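Local coordinates for protein Tox3 (Phaeosphaeria nodorum, PDB 6WES) that acts as a secreted necrotrophic effector of a wheat-pathogenic fungus, probably promoting disease in hosts that carry the susceptibility gene Snn3, at residues 10-18 against 144-155; 88-99 against 126-137. All coordinates share one frame; numbering follows the deposited sequence.

Contact 1: residues 10-18 against 144-155; sequences GTRSVHDCR and LECSTRTYGAIP
D16 and R149 meet in a salt bridge on the face of the sheet shared by V14 and T150. R149 comes side-on: its NH2 reaches D16 OD1 at 2.8 Å and its NE reaches D16 OD2 at 3.0 Å. Each oxygen uses its syn lone pair, with the two planes 29° apart. A bend at chi3 (-68°) turns the guanidinium back across V14, whose CG1 sits over the centre of one of its faces. OD1 also accepts from the backbone N of G22, and OD2 takes a water that joins it to S147 OG.

R12, V14 and D16 make their backbone bonds across to 144-155, while T11, S13 and H15 turn theirs to strand 23-36. R12 and G152 exchange two N-H...O bonds, as do D16 and S147. V14 N donates to T150 O, whereas V14 O takes a short bond from R149 N (2.7 Å) and a weak one from T150 N (3.4 Å). Beyond the last pair a water bridges G10 O and I154 N.

On the face that carries S13 and H15, H15 NE2 approaches T148 OG1 to 3.0 Å, and that hydroxyl is hydrogen-bonded to P125 O. On the face of V14 and D16, R12 lays its guanidinium against P155 CD (3.6 Å from NH1), while its charge is met by D26 and E158. Just past the strand, the C17–C146 disulfide (chi3 99°) covalently closes the pairing. With R149 and T150 both facing V14, this is a classic beta bulge in an antiparallel sheet, here joining the first and last strands of the beta-barrel fold.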
loop_
_atom_site.group_PDB
_atom_site.type_symbol
_atom_site.label_atom_id
_atom_site.label_comp_id
_atom_site.label_asym_id
_atom_site.label_seq_id
_atom_site.Cartn_x
_atom_site.Cartn_y
_atom_site.Cartn_z
ATOM N N GLY A 10 5.124 -5.971 -2.384
ATOM C CA GLY A 10 5.208 -5.865 -0.944
ATOM C C GLY A 10 6.292 -4.885 -0.550
ATOM O O GLY A 10 7.370 -4.856 -1.164
ATOM N N THR A 11 6.040 -4.086 0.478
ATOM C CA THR A 11 7.025 -3.153 1.012
ATOM C C THR A 11 7.073 -3.283 2.526
ATOM O O THR A 11 6.027 -3.260 3.201
ATOM C CB THR A 11 6.693 -1.726 0.581
ATOM O OG1 THR A 11 6.646 -1.695 -0.856
ATOM C CG2 THR A 11 7.724 -0.728 1.102
ATOM N N ARG A 12 8.282 -3.402 3.052
ATOM C CA ARG A 12 8.541 -3.379 4.481
ATOM C C ARG A 12 9.052 -1.989 4.835
ATOM O O ARG A 12 9.827 -1.391 4.075
ATOM C CB ARG A 12 9.622 -4.424 4.817
ATOM C CG ARG A 12 10.177 -4.383 6.243
ATOM C CD ARG A 12 11.023 -5.614 6.549
ATOM N NE ARG A 12 10.221 -6.834 6.434
ATOM C CZ ARG A 12 10.717 -8.072 6.511
ATOM N NH1 ARG A 12 12.022 -8.247 6.695
ATOM N NH2 ARG A 12 9.913 -9.123 6.420
ATOM N N SER A 13 8.692 -1.497 6.012
ATOM C CA SER A 13 9.191 -0.196 6.432
ATOM C C SER A 13 9.350 -0.166 7.943
ATOM O O SER A 13 8.753 -0.969 8.665
ATOM C CB SER A 13 8.256 0.935 5.996
ATOM O OG SER A 13 6.957 0.792 6.555
ATOM N N VAL A 14 10.157 0.778 8.418
ATOM C CA VAL A 14 10.390 0.991 9.845
ATOM C C VAL A 14 10.200 2.478 10.119
ATOM O O VAL A 14 10.710 3.321 9.361
ATOM C CB VAL A 14 11.823 0.571 10.248
ATOM C CG1 VAL A 14 12.073 0.810 11.742
ATOM C CG2 VAL A 14 12.058 -0.890 9.877
ATOM N N HIS A 15 9.467 2.800 11.185
ATOM C CA HIS A 15 9.155 4.180 11.537
ATOM C C HIS A 15 9.465 4.457 12.998
ATOM O O HIS A 15 9.342 3.581 13.863
ATOM C CB HIS A 15 7.670 4.482 11.268
ATOM C CG HIS A 15 7.345 4.538 9.808
ATOM N ND1 HIS A 15 7.034 3.418 9.069
ATOM C CD2 HIS A 15 7.364 5.571 8.936
ATOM C CE1 HIS A 15 6.860 3.759 7.799
ATOM N NE2 HIS A 15 7.040 5.069 7.699
ATOM N N ASP A 16 9.811 5.712 13.262
ATOM C CA ASP A 16 10.059 6.198 14.616
ATOM C C ASP A 16 9.040 7.280 14.917
ATOM O O ASP A 16 8.888 8.235 14.148
ATOM C CB ASP A 16 11.488 6.718 14.717
ATOM C CG ASP A 16 12.487 5.633 14.458
ATOM O OD1 ASP A 16 12.317 4.512 14.975
ATOM O OD2 ASP A 16 13.472 5.890 13.717
ATOM N N CYS A 17 8.306 7.095 15.998
ATOM C CA CYS A 17 7.203 7.979 16.340
ATOM C C CYS A 17 7.478 8.615 17.699
ATOM O O CYS A 17 8.499 8.339 18.340
ATOM C CB CYS A 17 5.878 7.208 16.331
ATOM S SG CYS A 17 5.417 6.482 14.705
ATOM N N ARG A 18 6.548 9.470 18.149
ATOM C CA ARG A 18 6.815 10.230 19.371
ATOM C C ARG A 18 6.858 9.324 20.594
ATOM O O ARG A 18 7.680 9.531 21.494
ATOM C CB ARG A 18 5.807 11.368 19.572
ATOM C CG ARG A 18 6.121 12.176 20.844
ATOM C CD ARG A 18 5.449 13.531 20.868
ATOM N NE ARG A 18 5.770 14.327 19.681
ATOM C CZ ARG A 18 5.286 15.548 19.462
ATOM N NH1 ARG A 18 4.473 16.114 20.353
ATOM N NH2 ARG A 18 5.612 16.201 18.355
ATOM N N LEU A 144 -0.206 12.901 14.336
ATOM C CA LEU A 144 1.098 13.532 14.116
ATOM C C LEU A 144 1.953 12.603 13.258
ATOM O O LEU A 144 2.041 11.405 13.546
ATOM C CB LEU A 144 1.819 13.752 15.451
ATOM C CG LEU A 144 1.260 14.774 16.450
ATOM C CD1 LEU A 144 1.864 14.583 17.839
ATOM C CD2 LEU A 144 1.517 16.184 15.959
ATOM N N GLU A 145 2.611 13.144 12.238
ATOM C CA GLU A 145 3.418 12.303 11.363
ATOM C C GLU A 145 4.735 11.901 12.035
ATOM O O GLU A 145 5.404 12.715 12.672
ATOM C CB GLU A 145 3.702 13.037 10.049
ATOM C CG GLU A 145 4.339 12.169 8.975
ATOM C CD GLU A 145 4.339 12.827 7.606
ATOM O OE1 GLU A 145 3.375 13.556 7.285
ATOM O OE2 GLU A 145 5.305 12.607 6.855
ATOM N N CYS A 146 5.098 10.622 11.878
ATOM C CA CYS A 146 6.324 10.003 12.360
ATOM C C CYS A 146 7.449 10.202 11.346
ATOM O O CYS A 146 7.239 10.737 10.258
ATOM C CB CYS A 146 6.077 8.511 12.538
ATOM S SG CYS A 146 4.660 8.074 13.563
ATOM N N SER A 147 8.664 9.771 11.684
ATOM C CA SER A 147 9.724 9.762 10.686
ATOM C C SER A 147 9.956 8.348 10.162
ATOM O O SER A 147 9.855 7.364 10.898
ATOM C CB SER A 147 11.021 10.380 11.223
ATOM O OG SER A 147 11.405 9.764 12.441
ATOM N N THR A 148 10.216 8.250 8.860
ATOM C CA THR A 148 10.486 6.969 8.222
ATOM C C THR A 148 11.969 6.661 8.401
ATOM O O THR A 148 12.827 7.446 7.976
ATOM C CB THR A 148 10.090 7.041 6.748
ATOM O OG1 THR A 148 8.696 7.366 6.654
ATOM C CG2 THR A 148 10.348 5.701 6.022
ATOM N N ARG A 149 12.284 5.534 9.039
ATOM C CA ARG A 149 13.681 5.161 9.208
ATOM C C ARG A 149 14.230 4.496 7.964
ATOM O O ARG A 149 15.347 4.796 7.550
ATOM C CB ARG A 149 13.868 4.253 10.412
ATOM C CG ARG A 149 15.323 4.409 10.876
ATOM C CD ARG A 149 15.738 3.358 11.795
ATOM N NE ARG A 149 15.028 3.472 13.053
ATOM C CZ ARG A 149 15.126 2.561 13.999
ATOM N NH1 ARG A 149 15.941 1.527 13.826
ATOM N NH2 ARG A 149 14.418 2.689 15.107
ATOM N N THR A 150 13.461 3.593 7.360
ATOM C CA THR A 150 13.906 2.906 6.158
ATOM C C THR A 150 12.692 2.225 5.540
ATOM O O THR A 150 11.659 2.074 6.190
ATOM C CB THR A 150 15.037 1.910 6.456
ATOM O OG1 THR A 150 15.549 1.415 5.217
ATOM C CG2 THR A 150 14.576 0.749 7.333
ATOM N N TYR A 151 12.832 1.820 4.278
ATOM C CA TYR A 151 11.790 1.054 3.601
ATOM C C TYR A 151 12.437 0.283 2.461
ATOM O O TYR A 151 13.519 0.648 1.980
ATOM C CB TYR A 151 10.636 1.942 3.105
ATOM C CG TYR A 151 11.058 2.956 2.084
ATOM C CD1 TYR A 151 11.618 4.155 2.464
ATOM C CD2 TYR A 151 10.901 2.713 0.716
ATOM C CE1 TYR A 151 12.021 5.084 1.524
ATOM C CE2 TYR A 151 11.317 3.660 -0.231
ATOM C CZ TYR A 151 11.860 4.833 0.200
ATOM O OH TYR A 151 12.281 5.806 -0.694
ATOM N N GLY A 152 11.779 -0.785 2.021
ATOM C CA GLY A 152 12.342 -1.568 0.933
ATOM C C GLY A 152 11.515 -2.802 0.667
ATOM O O GLY A 152 10.437 -2.966 1.240
ATOM N N ALA A 153 12.005 -3.634 -0.245
ATOM C CA ALA A 153 11.284 -4.844 -0.614
ATOM C C ALA A 153 11.252 -5.831 0.547
ATOM O O ALA A 153 12.123 -5.837 1.416
ATOM C CB ALA A 153 11.986 -5.495 -1.807
ATOM N N ILE A 154 10.229 -6.673 0.562
ATOM C CA ILE A 154 10.166 -7.753 1.544
ATOM C C ILE A 154 11.023 -8.905 1.036
ATOM O O ILE A 154 10.846 -9.326 -0.117
ATOM C CB ILE A 154 8.725 -8.199 1.752
ATOM C CG1 ILE A 154 7.887 -7.047 2.320
ATOM C CG2 ILE A 154 8.681 -9.413 2.686
ATOM C CD1 ILE A 154 6.389 -7.395 2.454
ATOM N N PRO A 155 11.958 -9.424 1.834
ATOM C CA PRO A 155 12.800 -10.535 1.361
ATOM C C PRO A 155 11.961 -11.723 0.909
ATOM O O PRO A 155 10.921 -12.035 1.490
ATOM C CB PRO A 155 13.653 -10.882 2.586
ATOM C CG PRO A 155 13.693 -9.627 3.400
ATOM C CD PRO A 155 12.330 -8.972 3.186
HETATM O O HOH W 1 8.759 -6.948 -1.899
HETATM O O HOH W 2 10.781 10.843 14.962
HETATM O O HOH W 3 13.209 7.958 11.701
#

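Contact 2: residues 88-99 against 126-137; sequences TSPPTRCLYQLR and TMHEVCIRADEC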
loop_
_atom_site.group_PDB
_atom_site.type_symbol
_atom_site.label_atom_id
_atom_site.label_comp_id
_atom_site.label_asym_id
_atom_site.label_seq_id
_atom_site.Cartn_x
_atom_site.Cartn_y
_atom_site.Cartn_z
ATOM N N THR A 88 1.923 2.250 32.892
ATOM C CA THR A 88 1.204 3.219 33.704
ATOM C C THR A 88 -0.281 2.879 33.738
ATOM O O THR A 88 -0.789 2.126 32.897
ATOM C CB THR A 88 1.368 4.648 33.150
ATOM O OG1 THR A 88 0.838 4.721 31.811
ATOM C CG2 THR A 88 2.840 5.044 33.127
ATOM N N SER A 89 -0.973 3.460 34.717
ATOM C CA SER A 89 -2.424 3.386 34.825
ATOM C C SER A 89 -2.977 4.805 34.829
ATOM O O SER A 89 -2.659 5.578 35.748
ATOM C CB SER A 89 -2.844 2.677 36.115
ATOM O OG SER A 89 -2.578 1.291 36.025
ATOM N N PRO A 90 -3.785 5.215 33.837
ATOM C CA PRO A 90 -4.126 4.440 32.637
ATOM C C PRO A 90 -2.887 4.231 31.756
ATOM O O PRO A 90 -1.890 4.929 31.900
ATOM C CB PRO A 90 -5.151 5.336 31.910
ATOM C CG PRO A 90 -5.515 6.417 32.886
ATOM C CD PRO A 90 -4.333 6.579 33.780
ATOM N N PRO A 91 -2.927 3.230 30.894
ATOM C CA PRO A 91 -1.826 3.031 29.944
ATOM C C PRO A 91 -1.794 4.158 28.926
ATOM O O PRO A 91 -2.737 4.939 28.782
ATOM C CB PRO A 91 -2.217 1.719 29.264
ATOM C CG PRO A 91 -3.724 1.739 29.283
ATOM C CD PRO A 91 -4.028 2.291 30.660
ATOM N N THR A 92 -0.683 4.232 28.197
ATOM C CA THR A 92 -0.629 5.045 26.990
ATOM C C THR A 92 -1.091 4.172 25.835
ATOM O O THR A 92 -0.497 3.123 25.564
ATOM C CB THR A 92 0.792 5.535 26.727
ATOM O OG1 THR A 92 1.232 6.292 27.856
ATOM C CG2 THR A 92 0.820 6.425 25.477
ATOM N N ARG A 93 -2.153 4.587 25.163
ATOM C CA ARG A 93 -2.672 3.848 24.026
ATOM C C ARG A 93 -2.521 4.693 22.776
ATOM O O ARG A 93 -2.905 5.868 22.761
ATOM C CB ARG A 93 -4.135 3.482 24.245
ATOM C CG ARG A 93 -4.348 2.716 25.545
ATOM C CD ARG A 93 -5.667 1.976 25.554
ATOM N NE ARG A 93 -5.700 0.931 24.540
ATOM C CZ ARG A 93 -6.711 0.085 24.383
ATOM N NH1 ARG A 93 -7.769 0.165 25.181
ATOM N NH2 ARG A 93 -6.664 -0.834 23.426
ATOM N N CYS A 94 -1.940 4.099 21.740
ATOM C CA CYS A 94 -1.620 4.832 20.525
ATOM C C CYS A 94 -2.240 4.147 19.326
ATOM O O CYS A 94 -2.113 2.931 19.162
ATOM C CB CYS A 94 -0.105 4.895 20.313
ATOM S SG CYS A 94 0.782 5.753 21.654
ATOM N N LEU A 95 -2.835 4.936 18.455
ATOM C CA LEU A 95 -3.317 4.458 17.172
ATOM C C LEU A 95 -2.350 4.922 16.092
ATOM O O LEU A 95 -1.937 6.083 16.080
ATOM C CB LEU A 95 -4.703 5.039 16.889
ATOM C CG LEU A 95 -5.272 4.574 15.550
ATOM C CD1 LEU A 95 -5.521 3.077 15.512
ATOM C CD2 LEU A 95 -6.542 5.329 15.242
ATOM N N TYR A 96 -1.994 4.018 15.204
ATOM C CA TYR A 96 -1.051 4.274 14.124
ATOM C C TYR A 96 -1.734 4.038 12.797
ATOM O O TYR A 96 -2.560 3.132 12.667
ATOM C CB TYR A 96 0.133 3.316 14.195
ATOM C CG TYR A 96 0.923 3.570 15.428
ATOM C CD1 TYR A 96 1.950 4.501 15.435
ATOM C CD2 TYR A 96 0.621 2.887 16.601
ATOM C CE1 TYR A 96 2.659 4.761 16.602
ATOM C CE2 TYR A 96 1.297 3.142 17.748
ATOM C CZ TYR A 96 2.314 4.081 17.738
ATOM O OH TYR A 96 2.985 4.337 18.911
ATOM N N GLN A 97 -1.385 4.851 11.817
ATOM C CA GLN A 97 -1.841 4.641 10.452
ATOM C C GLN A 97 -0.650 4.723 9.509
ATOM O O GLN A 97 0.058 5.746 9.476
ATOM C CB GLN A 97 -2.862 5.698 10.080
ATOM C CG GLN A 97 -3.435 5.477 8.689
ATOM C CD GLN A 97 -4.621 6.369 8.459
ATOM O OE1 GLN A 97 -4.489 7.456 7.889
ATOM N NE2 GLN A 97 -5.790 5.921 8.910
ATOM N N LEU A 98 -0.433 3.652 8.758
ATOM C CA LEU A 98 0.638 3.561 7.776
ATOM C C LEU A 98 0.030 3.754 6.395
ATOM O O LEU A 98 -0.998 3.139 6.069
ATOM C CB LEU A 98 1.278 2.182 7.864
ATOM C CG LEU A 98 2.346 1.846 6.825
ATOM C CD1 LEU A 98 3.508 2.865 6.888
ATOM C CD2 LEU A 98 2.835 0.450 7.095
ATOM N N ARG A 99 0.608 4.662 5.628
ATOM C CA ARG A 99 0.124 4.992 4.289
ATOM C C ARG A 99 1.225 4.600 3.308
ATOM O O ARG A 99 2.280 5.249 3.241
ATOM C CB ARG A 99 -0.213 6.476 4.212
ATOM C CG ARG A 99 -1.261 6.883 5.238
ATOM C CD ARG A 99 -1.593 8.364 5.200
ATOM N NE ARG A 99 -2.415 8.711 6.352
ATOM C CZ ARG A 99 -2.539 9.942 6.844
ATOM N NH1 ARG A 99 -1.917 10.964 6.250
ATOM N NH2 ARG A 99 -3.302 10.147 7.901
ATOM N N THR A 126 4.470 6.757 4.711
ATOM C CA THR A 126 4.466 7.608 5.893
ATOM C C THR A 126 3.652 6.935 6.985
ATOM O O THR A 126 2.698 6.204 6.705
ATOM C CB THR A 126 3.880 8.985 5.605
ATOM O OG1 THR A 126 2.520 8.859 5.154
ATOM C CG2 THR A 126 4.721 9.712 4.550
ATOM N N MET A 127 4.023 7.169 8.233
ATOM C CA MET A 127 3.272 6.674 9.373
ATOM C C MET A 127 2.842 7.856 10.216
ATOM O O MET A 127 3.503 8.900 10.239
ATOM C CB MET A 127 4.080 5.699 10.233
ATOM C CG MET A 127 3.246 5.027 11.345
ATOM S SD MET A 127 4.125 3.734 12.245
ATOM C CE MET A 127 4.100 2.480 10.938
ATOM N N HIS A 128 1.718 7.683 10.898
ATOM C CA HIS A 128 1.038 8.739 11.621
ATOM C C HIS A 128 0.582 8.153 12.947
ATOM O O HIS A 128 0.148 7.002 12.991
ATOM C CB HIS A 128 -0.141 9.201 10.732
ATOM C CG HIS A 128 0.301 9.566 9.346
ATOM N ND1 HIS A 128 0.636 10.855 9.004
ATOM C CD2 HIS A 128 0.535 8.808 8.240
ATOM C CE1 HIS A 128 1.035 10.887 7.744
ATOM N NE2 HIS A 128 0.994 9.655 7.259
ATOM N N GLU A 129 0.730 8.913 14.034
ATOM C CA GLU A 129 0.499 8.390 15.380
ATOM C C GLU A 129 -0.358 9.367 16.178
ATOM O O GLU A 129 -0.158 10.584 16.105
ATOM C CB GLU A 129 1.864 8.215 16.124
ATOM C CG GLU A 129 1.787 7.769 17.611
ATOM C CD GLU A 129 3.129 7.886 18.392
ATOM O OE1 GLU A 129 3.610 9.010 18.560
ATOM O OE2 GLU A 129 3.686 6.864 18.835
ATOM N N VAL A 130 -1.313 8.845 16.956
ATOM C CA VAL A 130 -2.023 9.641 17.958
ATOM C C VAL A 130 -2.069 8.831 19.249
ATOM O O VAL A 130 -2.410 7.645 19.223
ATOM C CB VAL A 130 -3.432 10.081 17.480
ATOM C CG1 VAL A 130 -4.284 8.902 17.007
ATOM C CG2 VAL A 130 -4.156 10.945 18.540
ATOM N N CYS A 131 -1.682 9.444 20.363
ATOM C CA CYS A 131 -1.620 8.735 21.637
ATOM C C CYS A 131 -2.409 9.462 22.720
ATOM O O CYS A 131 -2.493 10.691 22.733
ATOM C CB CYS A 131 -0.194 8.587 22.162
ATOM S SG CYS A 131 0.877 7.711 21.059
ATOM N N ILE A 132 -2.967 8.685 23.643
ATOM C CA ILE A 132 -3.636 9.230 24.820
ATOM C C ILE A 132 -3.295 8.360 26.023
ATOM O O ILE A 132 -3.079 7.149 25.907
ATOM C CB ILE A 132 -5.168 9.321 24.603
ATOM C CG1 ILE A 132 -5.852 9.999 25.787
ATOM C CG2 ILE A 132 -5.783 7.946 24.408
ATOM C CD1 ILE A 132 -7.278 10.425 25.488
ATOM N N ARG A 133 -3.262 8.981 27.204
ATOM C CA ARG A 133 -3.207 8.221 28.453
ATOM C C ARG A 133 -4.654 7.954 28.856
ATOM O O ARG A 133 -5.318 8.808 29.450
ATOM C CB ARG A 133 -2.478 9.025 29.519
ATOM C CG ARG A 133 -0.975 9.105 29.350
ATOM C CD ARG A 133 -0.280 7.971 30.089
ATOM N NE ARG A 133 -0.970 7.606 31.325
ATOM C CZ ARG A 133 -0.523 7.879 32.547
ATOM N NH1 ARG A 133 0.623 8.528 32.713
ATOM N NH2 ARG A 133 -1.222 7.498 33.608
ATOM N N ALA A 134 -5.152 6.764 28.526
ATOM C CA ALA A 134 -6.556 6.431 28.742
ATOM C C ALA A 134 -6.744 4.931 28.566
ATOM O O ALA A 134 -5.869 4.225 28.059
ATOM C CB ALA A 134 -7.461 7.204 27.775
ATOM N N ASP A 135 -7.913 4.452 28.977
ATOM C CA ASP A 135 -8.226 3.033 28.886
ATOM C C ASP A 135 -8.789 2.621 27.527
ATOM O O ASP A 135 -9.061 1.433 27.327
ATOM C CB ASP A 135 -9.208 2.634 29.994
ATOM C CG ASP A 135 -8.691 2.962 31.392
ATOM O OD1 ASP A 135 -7.596 2.480 31.763
ATOM O OD2 ASP A 135 -9.389 3.694 32.132
ATOM N N GLU A 136 -8.957 3.559 26.587
ATOM C CA GLU A 136 -9.570 3.290 25.292
ATOM C C GLU A 136 -8.595 3.690 24.192
ATOM O O GLU A 136 -7.909 4.707 24.331
ATOM C CB GLU A 136 -10.824 4.171 25.149
ATOM C CG GLU A 136 -11.775 4.117 26.352
ATOM C CD GLU A 136 -11.768 5.403 27.180
ATOM O OE1 GLU A 136 -12.547 6.328 26.856
ATOM O OE2 GLU A 136 -11.004 5.483 28.168
ATOM N N CYS A 137 -8.530 2.899 23.097
ATOM C CA CYS A 137 -7.704 3.298 21.936
ATOM C C CYS A 137 -8.335 4.533 21.298
ATOM O O CYS A 137 -9.555 4.567 21.098
ATOM C CB CYS A 137 -7.483 2.165 20.872
ATOM S SG CYS A 137 -5.790 2.202 19.920
HETATM O O HOH W 4 2.317 8.083 2.284
#
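Y96 and E129 sit on neighbouring strands of an antiparallel pair within the beta barrel, their side chains side by side and pointing the same way. Backbone bonds join the strands at R93–I132, L95–V130, Q97–H128 and R99–T126, two to each pair.

The C94–C131 disulfide joins the two strands directly across a non-hydrogen-bonded pair (chi3 111°), while C137, in the loop after 126-133, is bonded to C82 of strand 72-85, on the far side of strand 92-105.

Among the polar contacts, Y96 OH donates to E129 OE2 at 2.6 Å, on the anti lone pair of that oxygen, while OE1 accepts from E19 N. R93 NH1 reaches D135 O at 2.8 Å; the oxygen lies in the guanidinium plane, but the nitrogen stands above the carbonyl plane. R93 NE, buried here, has no partner in the model. Near P90, R133 bends at chi2 and chi3, which puts T88 OG1 over its guanidinium face, and NE makes a weak bond to P90 O.

In the apolar packing, M127 SD lies obliquely to the Y96 ring, a Met-aromatic contact, and L95 CB meets V130 CG1 at 3.9 Å.

The guanidinium of R99 stacks on the H128 ring, centres 3.6 Å apart and planes at 19°. Q97 OE1 holds it there, accepting from both NE and NH2, and Q97 NE2 in turn bonds D80. H128 NE2 and T126 OG1 are hydrogen-bonded at 2.7 Å.

Overall arrangement
The centres of contacts 1 and 2 lie about 17 Å apart in one antiparallel sheet, where strand 126-133 lies between 92-105 and 144-153, and 144-153 in turn pairs with 2-16. The two contacts meet directly at this shared border, through probable backbone hydrogen bonds from E129 N to L144 O and from C146 N to M127 O. Along the chain, contact 2 is nested within the loop closed by contact 1. Contact 1 therefore brings the chain's first strand beside its last, while contact 2 joins strands closer in sequence. C17–C146 links the two ends of the fold, and C94–C131 and C82–C137 secure nearer strands, consistent with a disulfide-stabilised secreted effector, probably the part left after pro-domain removal.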